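Local coordinates for GGDEF family protein (Vibrio cholerae, PDB 5GZS) that probably makes cyclic di-GMP through a GGDEF domain and binds arginine in its periplasmic, solute-binding portion, at residues 85-88 and 89-93; 103-106 and 107-111; 145-149 and 150-154; 156-160 and 161-165. One frame throughout, in Å; residues are numbered along the deposited sequence.

Contact 1. Residues 85-88 and 89-93; sequences GGLR and LPELR
The backbone N of R88 donates to the carboxylate oxygen OE1 of E91 at 2.7 Å, a bond that closes a turn in the loop between strands 79-83 and 94-98 of the solute-binding fold. The bond is bent, with an N-H...O angle of 135°, and the donor approaches from above the carboxylate plane. A chi1 of -64° sets E91 CG beside its own backbone N, and the chain then runs extended to the carboxylate. A backbone bond from E91 N to R88 O is doubtful, since the position of E91 N is less certain. L92 N also donates to L89 O.

R88 illustrates how opposite charges can lie near each other without pairing. Its NE lies 4.4 Å from E91 OE1, but the guanidinium and carboxylate planes are 74° apart and no N-H points at the oxygen, so any attraction is probably diffuse. The guanidinium instead meets proline carbon, with R88 NH2 3.6 Å from P90 CG. L89 turns the other way, into the protein, where it packs on Y111 and L161. L87 sets one methyl, CD2, beside E91 OE2, while its CB makes the apolar contact with L92 CD2 at 3.7 Å.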
loop_
_atom_site.group_PDB
_atom_site.type_symbol
_atom_site.label_atom_id
_atom_site.label_comp_id
_atom_site.label_asym_id
_atom_site.label_seq_id
_atom_site.Cartn_x
_atom_site.Cartn_y
_atom_site.Cartn_z
ATOM N N GLY A 85 -8.906 -21.695 11.533
ATOM C CA GLY A 85 -8.724 -20.412 12.192
ATOM C C GLY A 85 -9.029 -19.181 11.347
ATOM O O GLY A 85 -9.354 -18.119 11.884
ATOM N N GLY A 86 -8.928 -19.309 10.026
ATOM C CA GLY A 86 -9.235 -18.202 9.139
ATOM C C GLY A 86 -8.058 -17.267 8.928
ATOM O O GLY A 86 -8.118 -16.077 9.243
ATOM N N LEU A 87 -6.978 -17.803 8.375
ATOM C CA LEU A 87 -5.776 -17.014 8.186
ATOM C C LEU A 87 -5.893 -16.113 6.963
ATOM O O LEU A 87 -6.908 -16.119 6.269
ATOM C CB LEU A 87 -4.578 -17.941 8.061
ATOM C CG LEU A 87 -4.429 -18.827 9.298
ATOM C CD1 LEU A 87 -3.518 -20.014 9.025
ATOM C CD2 LEU A 87 -3.882 -17.981 10.427
ATOM N N ARG A 88 -4.860 -15.326 6.704
ATOM C CA ARG A 88 -4.795 -14.622 5.440
ATOM C C ARG A 88 -3.627 -15.173 4.621
ATOM O O ARG A 88 -2.726 -15.814 5.169
ATOM C CB ARG A 88 -4.658 -13.121 5.664
ATOM C CG ARG A 88 -5.961 -12.431 6.021
ATOM C CD ARG A 88 -5.827 -10.923 5.873
ATOM N NE ARG A 88 -4.445 -10.494 6.086
ATOM C CZ ARG A 88 -4.061 -9.229 6.219
ATOM N NH1 ARG A 88 -4.959 -8.249 6.179
ATOM N NH2 ARG A 88 -2.777 -8.947 6.402
ATOM N N LEU A 89 -3.673 -14.959 3.310
ATOM C CA LEU A 89 -2.545 -15.277 2.438
ATOM C C LEU A 89 -1.202 -14.829 3.020
ATOM O O LEU A 89 -0.305 -15.645 3.199
ATOM C CB LEU A 89 -2.743 -14.641 1.069
ATOM C CG LEU A 89 -3.940 -15.179 0.311
ATOM C CD1 LEU A 89 -4.269 -14.270 -0.838
ATOM C CD2 LEU A 89 -3.593 -16.555 -0.195
ATOM N N PRO A 90 -1.055 -13.540 3.360
ATOM C CA PRO A 90 0.296 -13.197 3.814
ATOM C C PRO A 90 0.663 -13.786 5.179
ATOM O O PRO A 90 1.557 -13.263 5.827
ATOM C CB PRO A 90 0.255 -11.668 3.885
ATOM C CG PRO A 90 -1.175 -11.358 4.207
ATOM C CD PRO A 90 -1.983 -12.394 3.472
ATOM N N GLU A 91 -0.012 -14.848 5.605
ATOM C CA GLU A 91 0.308 -15.508 6.867
ATOM C C GLU A 91 0.729 -16.958 6.656
ATOM O O GLU A 91 0.819 -17.723 7.613
ATOM C CB GLU A 91 -0.884 -15.495 7.823
ATOM C CG GLU A 91 -1.359 -14.149 8.299
ATOM C CD GLU A 91 -2.601 -14.284 9.185
ATOM O OE1 GLU A 91 -3.713 -13.939 8.721
ATOM O OE2 GLU A 91 -2.466 -14.756 10.339
ATOM N N LEU A 92 0.964 -17.357 5.417
ATOM C CA LEU A 92 1.216 -18.771 5.161
ATOM C C LEU A 92 2.570 -18.977 4.513
ATOM O O LEU A 92 3.055 -18.116 3.779
ATOM C CB LEU A 92 0.121 -19.356 4.267
ATOM C CG LEU A 92 -1.270 -18.739 4.423
ATOM C CD1 LEU A 92 -2.208 -19.309 3.372
ATOM C CD2 LEU A 92 -1.823 -18.940 5.843
ATOM N N ARG A 93 3.183 -20.121 4.794
ATOM C CA ARG A 93 4.429 -20.494 4.137
ATOM C C ARG A 93 4.175 -21.710 3.244
ATOM O O ARG A 93 4.884 -21.927 2.265
ATOM C CB ARG A 93 5.514 -20.759 5.175
ATOM C CG ARG A 93 5.582 -19.691 6.267
ATOM C CD ARG A 93 5.919 -20.347 7.589
ATOM N NE ARG A 93 4.905 -21.345 7.933
ATOM C CZ ARG A 93 5.184 -22.588 8.315
ATOM N NH1 ARG A 93 6.452 -22.989 8.386
ATOM N NH2 ARG A 93 4.197 -23.432 8.604
#

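Contact 2. Residues 103-106 and 107-111; sequences YGTL and LKEHY
Helix 103-110 is the helical arm of a beta-alpha-beta unit, following strand 94-98 and leading to strand 115-119, and its first residue, Y103, lines the arginine pocket. Within the helix L107 N donates to Y103 O and E109 N to T105 O, while K108 N reaches G104 O only weakly. The last turn offers a worked example of a side chain sharing a main-chain acceptor. L106 O takes two N-H groups from the same residue: H110 N at 3.1 Å, the ordinary helical bond, and H110 ND1 at 2.9 Å.

The two donors use the oxygen differently. ND1 of H110 lies in the carbonyl plane on a lone pair of L106 O, with an N-H...O angle of 156°, and that oxygen is only 9° out of the imidazole plane. The main-chain N of H110 is tilted from the carbonyl plane. ND1 carries a proton here, and its bond, lying close to the ring plane, helps fix the rotation of the imidazole. L106 also braces the ring with carbon: CG stands anti to the backbone N (chi1 -178°), which carries the leucine branch along the helix towards the imidazole.

Y103 faces away from these contacts, its OH bonded to T79, and L107 packs inward on V95, I97 and V138. At the imidazole, L106 CD1 sits 3.6 Å from H110 CE1.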
loop_
_atom_site.group_PDB
_atom_site.type_symbol
_atom_site.label_atom_id
_atom_site.label_comp_id
_atom_site.label_asym_id
_atom_site.label_seq_id
_atom_site.Cartn_x
_atom_site.Cartn_y
_atom_site.Cartn_z
ATOM N N TYR A 103 -4.791 -21.145 -10.211
ATOM C CA TYR A 103 -4.355 -20.694 -8.884
ATOM C C TYR A 103 -2.855 -20.829 -8.617
ATOM O O TYR A 103 -2.305 -20.136 -7.747
ATOM C CB TYR A 103 -5.128 -21.448 -7.800
ATOM C CG TYR A 103 -6.629 -21.191 -7.827
ATOM C CD1 TYR A 103 -7.144 -20.050 -8.424
ATOM C CD2 TYR A 103 -7.524 -22.085 -7.236
ATOM C CE1 TYR A 103 -8.518 -19.804 -8.447
ATOM C CE2 TYR A 103 -8.900 -21.853 -7.255
ATOM C CZ TYR A 103 -9.396 -20.709 -7.862
ATOM O OH TYR A 103 -10.766 -20.464 -7.874
ATOM N N GLY A 104 -2.194 -21.721 -9.353
ATOM C CA GLY A 104 -0.754 -21.871 -9.244
ATOM C C GLY A 104 -0.092 -20.553 -9.577
ATOM O O GLY A 104 0.643 -19.981 -8.765
ATOM N N THR A 105 -0.392 -20.059 -10.774
ATOM C CA THR A 105 0.120 -18.786 -11.291
ATOM C C THR A 105 -0.273 -17.550 -10.474
ATOM O O THR A 105 0.501 -16.598 -10.331
ATOM C CB THR A 105 -0.360 -18.588 -12.742
ATOM O OG1 THR A 105 0.263 -19.572 -13.580
ATOM C CG2 THR A 105 -0.044 -17.187 -13.251
ATOM N N LEU A 106 -1.485 -17.564 -9.939
ATOM C CA LEU A 106 -1.981 -16.406 -9.214
ATOM C C LEU A 106 -1.226 -16.205 -7.908
ATOM O O LEU A 106 -0.937 -15.067 -7.517
ATOM C CB LEU A 106 -3.473 -16.540 -8.928
ATOM C CG LEU A 106 -4.087 -15.336 -8.212
ATOM C CD1 LEU A 106 -4.317 -14.205 -9.192
ATOM C CD2 LEU A 106 -5.372 -15.712 -7.516
ATOM N N LEU A 107 -0.912 -17.299 -7.222
ATOM C CA LEU A 107 -0.342 -17.152 -5.887
ATOM C C LEU A 107 1.150 -16.868 -5.924
ATOM O O LEU A 107 1.655 -16.153 -5.052
ATOM C CB LEU A 107 -0.623 -18.386 -5.021
ATOM C CG LEU A 107 -1.633 -18.086 -3.899
ATOM C CD1 LEU A 107 -3.072 -17.841 -4.420
ATOM C CD2 LEU A 107 -1.614 -19.173 -2.826
ATOM N N LYS A 108 1.835 -17.408 -6.927
ATOM C CA LYS A 108 3.256 -17.154 -7.113
ATOM C C LYS A 108 3.473 -15.737 -7.629
ATOM O O LYS A 108 4.502 -15.118 -7.354
ATOM C CB LYS A 108 3.859 -18.168 -8.086
ATOM C CG LYS A 108 4.594 -19.315 -7.410
ATOM C CD LYS A 108 6.098 -19.097 -7.433
ATOM C CE LYS A 108 6.752 -19.625 -6.167
ATOM N NZ LYS A 108 8.231 -19.457 -6.193
ATOM N N GLU A 109 2.500 -15.224 -8.377
ATOM C CA GLU A 109 2.588 -13.863 -8.899
ATOM C C GLU A 109 2.338 -12.843 -7.774
ATOM O O GLU A 109 2.957 -11.772 -7.746
ATOM C CB GLU A 109 1.615 -13.643 -10.074
ATOM C CG GLU A 109 1.544 -12.181 -10.537
ATOM C CD GLU A 109 0.558 -11.946 -11.673
ATOM O OE1 GLU A 109 0.375 -12.855 -12.514
ATOM O OE2 GLU A 109 -0.036 -10.842 -11.715
ATOM N N HIS A 110 1.472 -13.186 -6.828
ATOM C CA HIS A 110 1.178 -12.270 -5.723
ATOM C C HIS A 110 1.871 -12.630 -4.396
ATOM O O HIS A 110 2.031 -11.765 -3.527
ATOM C CB HIS A 110 -0.339 -12.174 -5.504
ATOM C CG HIS A 110 -1.070 -11.531 -6.642
ATOM N ND1 HIS A 110 -1.644 -12.261 -7.664
ATOM C CD2 HIS A 110 -1.287 -10.231 -6.937
ATOM C CE1 HIS A 110 -2.187 -11.432 -8.536
ATOM N NE2 HIS A 110 -1.988 -10.195 -8.119
ATOM N N TYR A 111 2.288 -13.883 -4.228
ATOM C CA TYR A 111 2.960 -14.282 -2.989
ATOM C C TYR A 111 4.025 -15.344 -3.209
ATOM O O TYR A 111 3.921 -16.437 -2.657
ATOM C CB TYR A 111 1.951 -14.821 -1.980
ATOM C CG TYR A 111 1.035 -13.792 -1.367
ATOM C CD1 TYR A 111 1.485 -12.927 -0.371
ATOM C CD2 TYR A 111 -0.302 -13.703 -1.759
ATOM C CE1 TYR A 111 0.623 -11.992 0.210
ATOM C CE2 TYR A 111 -1.160 -12.772 -1.184
ATOM C CZ TYR A 111 -0.692 -11.925 -0.204
ATOM O OH TYR A 111 -1.554 -11.011 0.353
#

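Contact 3. Residues 145-149 and 150-154; sequences KPMLL and KGLDV
M147, a selenomethionine in the crystal, overlaps L152 obliquely across the end of helix 144-149, its CG 3.8 Å from L152 CD2 and its SE a little farther from the same methyl. The chain of M147 bends at chi2 and chi3; CG and SE do the touching, and the terminal CE leads away from that methyl. Both side chains are buried against Y82 of strand 79-83 and L129 of helix 121-129.

The backbone here ends the helix as a Schellman motif. L152 N turns back to M147 O in the six-to-one bond, 3.4 Å long and weak, and G151 N approaches L148 O at 3.3 Å, also weakly. G151 is the residue that adopts positive phi (75°), which reverses the chain, and the M147-L152 pair is the hydrophobic contact that commonly accompanies the motif. K150 N shares itself between P146 O and M147 O, again by weak bonds. The CG of K150 lies 3.7 Å from P146 O, bringing the aliphatic root of the lysine over the last helical turn.

On another side of the turn, L148 reaches forward to the strand that follows. Its CD1 meets V154 CG1 at 3.6 Å, the two side chains crossing at about a right angle, and its CG passes 3.4 Å from L152 O. Helix 189-218 covers L148 there, with I206 and A210 against it. In the strand itself, D153 OD1 accepts from V154 N at 2.8 Å, on the anti side of the carboxylate and 34° out of its plane.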
loop_
_atom_site.group_PDB
_atom_site.type_symbol
_atom_site.label_atom_id
_atom_site.label_comp_id
_atom_site.label_asym_id
_atom_site.label_seq_id
_atom_site.Cartn_x
_atom_site.Cartn_y
_atom_site.Cartn_z
ATOM N N LYS A 145 -19.065 -25.687 1.009
ATOM C CA LYS A 145 -19.982 -26.426 1.868
ATOM C C LYS A 145 -19.278 -27.653 2.512
ATOM O O LYS A 145 -19.285 -27.780 3.733
ATOM C CB LYS A 145 -21.246 -26.808 1.083
ATOM C CG LYS A 145 -22.326 -27.544 1.878
ATOM C CD LYS A 145 -23.547 -27.848 1.004
ATOM C CE LYS A 145 -24.615 -26.815 1.274
ATOM N NZ LYS A 145 -25.624 -26.611 0.189
ATOM N N PRO A 146 -18.621 -28.522 1.719
ATOM C CA PRO A 146 -17.981 -29.644 2.423
ATOM C C PRO A 146 -16.851 -29.208 3.350
ATOM O O PRO A 146 -16.677 -29.806 4.413
ATOM C CB PRO A 146 -17.441 -30.523 1.289
ATOM C CG PRO A 146 -17.348 -29.602 0.095
ATOM C CD PRO A 146 -18.469 -28.621 0.253
HETATM N N MSE A 147 -16.111 -28.173 2.971
HETATM C CA MSE A 147 -14.986 -27.725 3.792
HETATM C C MSE A 147 -15.447 -27.122 5.125
HETATM O O MSE A 147 -14.909 -27.462 6.166
HETATM C CB MSE A 147 -14.125 -26.718 3.023
HETATM C CG MSE A 147 -12.659 -26.722 3.373
HETATM SE SE MSE A 147 -11.799 -28.414 2.998
HETATM C CE MSE A 147 -10.616 -27.907 1.523
ATOM N N LEU A 148 -16.441 -26.242 5.108
ATOM C CA LEU A 148 -16.907 -25.630 6.354
ATOM C C LEU A 148 -17.590 -26.643 7.264
ATOM O O LEU A 148 -17.701 -26.409 8.465
ATOM C CB LEU A 148 -17.860 -24.469 6.071
ATOM C CG LEU A 148 -17.225 -23.081 6.015
ATOM C CD1 LEU A 148 -16.195 -23.028 4.917
ATOM C CD2 LEU A 148 -18.279 -22.049 5.784
ATOM N N LEU A 149 -18.077 -27.741 6.686
ATOM C CA LEU A 149 -18.573 -28.870 7.474
ATOM C C LEU A 149 -17.464 -29.433 8.365
ATOM O O LEU A 149 -17.671 -29.690 9.553
ATOM C CB LEU A 149 -19.130 -29.985 6.565
ATOM C CG LEU A 149 -20.552 -29.752 6.009
ATOM C CD1 LEU A 149 -21.021 -30.878 5.095
ATOM C CD2 LEU A 149 -21.569 -29.518 7.142
ATOM N N LYS A 150 -16.285 -29.612 7.777
ATOM C CA LYS A 150 -15.123 -30.163 8.470
ATOM C C LYS A 150 -14.488 -29.170 9.437
ATOM O O LYS A 150 -13.345 -29.341 9.843
ATOM C CB LYS A 150 -14.090 -30.618 7.455
ATOM C CG LYS A 150 -14.545 -31.822 6.641
ATOM C CD LYS A 150 -14.578 -33.076 7.513
ATOM C CE LYS A 150 -15.033 -34.298 6.735
ATOM N NZ LYS A 150 -15.261 -35.445 7.654
ATOM N N GLY A 151 -15.241 -28.129 9.788
ATOM C CA GLY A 151 -14.794 -27.123 10.733
ATOM C C GLY A 151 -13.767 -26.124 10.226
ATOM O O GLY A 151 -13.060 -25.521 11.030
ATOM N N LEU A 152 -13.685 -25.927 8.909
ATOM C CA LEU A 152 -12.745 -24.960 8.359
ATOM C C LEU A 152 -13.355 -23.572 8.219
ATOM O O LEU A 152 -14.574 -23.419 8.137
ATOM C CB LEU A 152 -12.204 -25.431 7.011
ATOM C CG LEU A 152 -11.037 -26.382 7.255
ATOM C CD1 LEU A 152 -11.525 -27.768 7.554
ATOM C CD2 LEU A 152 -10.093 -26.378 6.107
ATOM N N ASP A 153 -12.497 -22.554 8.214
ATOM C CA ASP A 153 -12.954 -21.189 7.970
ATOM C C ASP A 153 -12.494 -20.734 6.592
ATOM O O ASP A 153 -11.604 -21.336 5.990
ATOM C CB ASP A 153 -12.435 -20.233 9.043
ATOM C CG ASP A 153 -13.347 -19.007 9.255
ATOM O OD1 ASP A 153 -14.280 -18.759 8.457
ATOM O OD2 ASP A 153 -13.108 -18.271 10.241
ATOM N N VAL A 154 -13.111 -19.675 6.086
ATOM C CA VAL A 154 -12.709 -19.132 4.800
ATOM C C VAL A 154 -12.402 -17.657 4.898
ATOM O O VAL A 154 -12.872 -16.966 5.807
ATOM C CB VAL A 154 -13.792 -19.352 3.712
ATOM C CG1 VAL A 154 -13.892 -20.762 3.420
ATOM C CG2 VAL A 154 -15.113 -18.865 4.162
#

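Contact 4. Residues 156-160 and 161-165; sequences LLNDQ and LPIQP
N158 and I163 meet at about a right angle, the amide of the asparagine lying against the branched root of the isoleucine. N158 ND2 is 3.5 Å from I163 CB and 3.6 Å from I163 CG2, while CG1 of I163 approaches the asparagine backbone at CA. With CG1 beside the backbone N of I163 (chi1 -58°) and CG2 anti to it, ND2 nestles against CB and both branches.

The loop, which joins strands 153-156 and 166-170 of the solute-binding fold, brings these residues together by curling round L157 O. That oxygen receives Q160 N and, in a weak bond of 3.0 Å, L161 N.

The amide's polar partners lie on a neighbouring segment: N158 OD1 accepts from T79 N and ND2 donates to E77 O. E77 belongs to the arginine pocket, and the side chain of I163 is about 7 Å from the bound arginine. The main chain of I163 also reaches S330 of the second subunit through its carbonyl. Against I163, then, N158 makes van der Waals contact alone, and its hydrogen bonds outside the loop are what fix the amide's rotation.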
loop_
_atom_site.group_PDB
_atom_site.type_symbol
_atom_site.label_atom_id
_atom_site.label_comp_id
_atom_site.label_asym_id
_atom_site.label_seq_id
_atom_site.Cartn_x
_atom_site.Cartn_y
_atom_site.Cartn_z
ATOM N N LEU A 156 -12.763 -14.963 1.739
ATOM C CA LEU A 156 -13.075 -14.714 0.330
ATOM C C LEU A 156 -11.935 -13.957 -0.300
ATOM O O LEU A 156 -11.585 -12.874 0.158
ATOM C CB LEU A 156 -14.367 -13.922 0.168
ATOM C CG LEU A 156 -14.844 -13.790 -1.287
ATOM C CD1 LEU A 156 -14.972 -15.178 -1.886
ATOM C CD2 LEU A 156 -16.174 -13.023 -1.415
ATOM N N LEU A 157 -11.343 -14.530 -1.338
ATOM C CA LEU A 157 -10.180 -13.918 -1.940
ATOM C C LEU A 157 -10.529 -12.973 -3.076
ATOM O O LEU A 157 -9.647 -12.311 -3.579
ATOM C CB LEU A 157 -9.206 -14.996 -2.448
ATOM C CG LEU A 157 -8.586 -15.913 -1.373
ATOM C CD1 LEU A 157 -7.423 -16.668 -1.938
ATOM C CD2 LEU A 157 -8.154 -15.145 -0.107
ATOM N N ASN A 158 -11.798 -12.892 -3.488
ATOM C CA ASN A 158 -12.143 -12.187 -4.744
ATOM C C ASN A 158 -11.967 -10.683 -4.656
ATOM O O ASN A 158 -11.727 -10.018 -5.651
ATOM C CB ASN A 158 -13.582 -12.495 -5.180
ATOM C CG ASN A 158 -13.743 -13.918 -5.677
ATOM O OD1 ASN A 158 -13.994 -14.836 -4.887
ATOM N ND2 ASN A 158 -13.605 -14.113 -6.982
ATOM N N ASP A 159 -12.094 -10.142 -3.459
ATOM C CA ASP A 159 -11.875 -8.724 -3.280
ATOM C C ASP A 159 -10.491 -8.460 -2.680
ATOM O O ASP A 159 -10.220 -7.379 -2.183
ATOM C CB ASP A 159 -13.001 -8.163 -2.424
ATOM C CG ASP A 159 -14.389 -8.513 -2.997
ATOM O OD1 ASP A 159 -14.614 -8.311 -4.213
ATOM O OD2 ASP A 159 -15.258 -8.996 -2.239
ATOM N N GLN A 160 -9.619 -9.466 -2.767
ATOM C CA GLN A 160 -8.272 -9.436 -2.206
ATOM C C GLN A 160 -7.242 -9.534 -3.321
ATOM O O GLN A 160 -6.115 -9.060 -3.214
ATOM C CB GLN A 160 -8.058 -10.610 -1.237
ATOM C CG GLN A 160 -8.918 -10.583 -0.015
ATOM C CD GLN A 160 -8.349 -9.695 1.057
ATOM O OE1 GLN A 160 -7.593 -8.767 0.772
ATOM N NE2 GLN A 160 -8.715 -9.966 2.305
ATOM N N LEU A 161 -7.640 -10.210 -4.385
ATOM C CA LEU A 161 -6.750 -10.515 -5.481
ATOM C C LEU A 161 -7.528 -10.372 -6.760
ATOM O O LEU A 161 -8.734 -10.556 -6.768
ATOM C CB LEU A 161 -6.190 -11.926 -5.371
ATOM C CG LEU A 161 -5.118 -12.234 -4.335
ATOM C CD1 LEU A 161 -4.773 -13.721 -4.392
ATOM C CD2 LEU A 161 -3.885 -11.405 -4.611
ATOM N N PRO A 162 -6.846 -10.042 -7.850
ATOM C CA PRO A 162 -7.562 -10.013 -9.119
ATOM C C PRO A 162 -7.917 -11.425 -9.565
ATOM O O PRO A 162 -7.077 -12.069 -10.214
ATOM C CB PRO A 162 -6.552 -9.376 -10.083
ATOM C CG PRO A 162 -5.430 -8.884 -9.231
ATOM C CD PRO A 162 -5.421 -9.732 -8.018
ATOM N N ILE A 163 -9.118 -11.897 -9.216
ATOM C CA ILE A 163 -9.586 -13.213 -9.659
ATOM C C ILE A 163 -10.266 -13.109 -10.998
ATOM O O ILE A 163 -11.324 -12.525 -11.114
ATOM C CB ILE A 163 -10.563 -13.857 -8.672
ATOM C CG1 ILE A 163 -9.904 -14.002 -7.296
ATOM C CG2 ILE A 163 -11.022 -15.219 -9.210
ATOM C CD1 ILE A 163 -8.707 -14.971 -7.295
ATOM N N GLN A 164 -9.647 -13.683 -12.013
ATOM C CA GLN A 164 -10.141 -13.568 -13.381
ATOM C C GLN A 164 -11.545 -14.115 -13.510
ATOM O O GLN A 164 -11.876 -15.101 -12.883
ATOM C CB GLN A 164 -9.207 -14.307 -14.330
ATOM C CG GLN A 164 -7.751 -13.943 -14.127
ATOM C CD GLN A 164 -6.843 -14.588 -15.150
ATOM O OE1 GLN A 164 -7.119 -15.685 -15.645
ATOM N NE2 GLN A 164 -5.751 -13.913 -15.477
ATOM N N PRO A 165 -12.387 -13.471 -14.327
ATOM C CA PRO A 165 -13.678 -14.087 -14.667
ATOM C C PRO A 165 -13.507 -15.477 -15.271
ATOM O O PRO A 165 -12.390 -15.931 -15.543
ATOM C CB PRO A 165 -14.280 -13.111 -15.693
ATOM C CG PRO A 165 -13.700 -11.797 -15.305
ATOM C CD PRO A 165 -12.278 -12.101 -14.859
#

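Each contact has a buried apolar side and an exposed one: L89, L107, M147, L152, L161 and I163 lie inside, whereas R88, P90 and E91, T105, K108 and E109, L149 and K150, and D159 face outward. Contact 1 relies on a carboxylate, contact 2 on a shared helical carbonyl, contact 3 on a helix terminus sealed by apolar groups, contact 4 on loop packing. Contacts 1, 2 and 4 meet in a common apolar patch, with L89 CD1 3.6 Å from L161 CD1 and L106 CD2 3.4 Å from I163 CD1. Contact 3 does not touch contact 2, their centres about 23 Å apart, but D153 packs against G86 of contact 1. Contact 4 alone touches the second subunit.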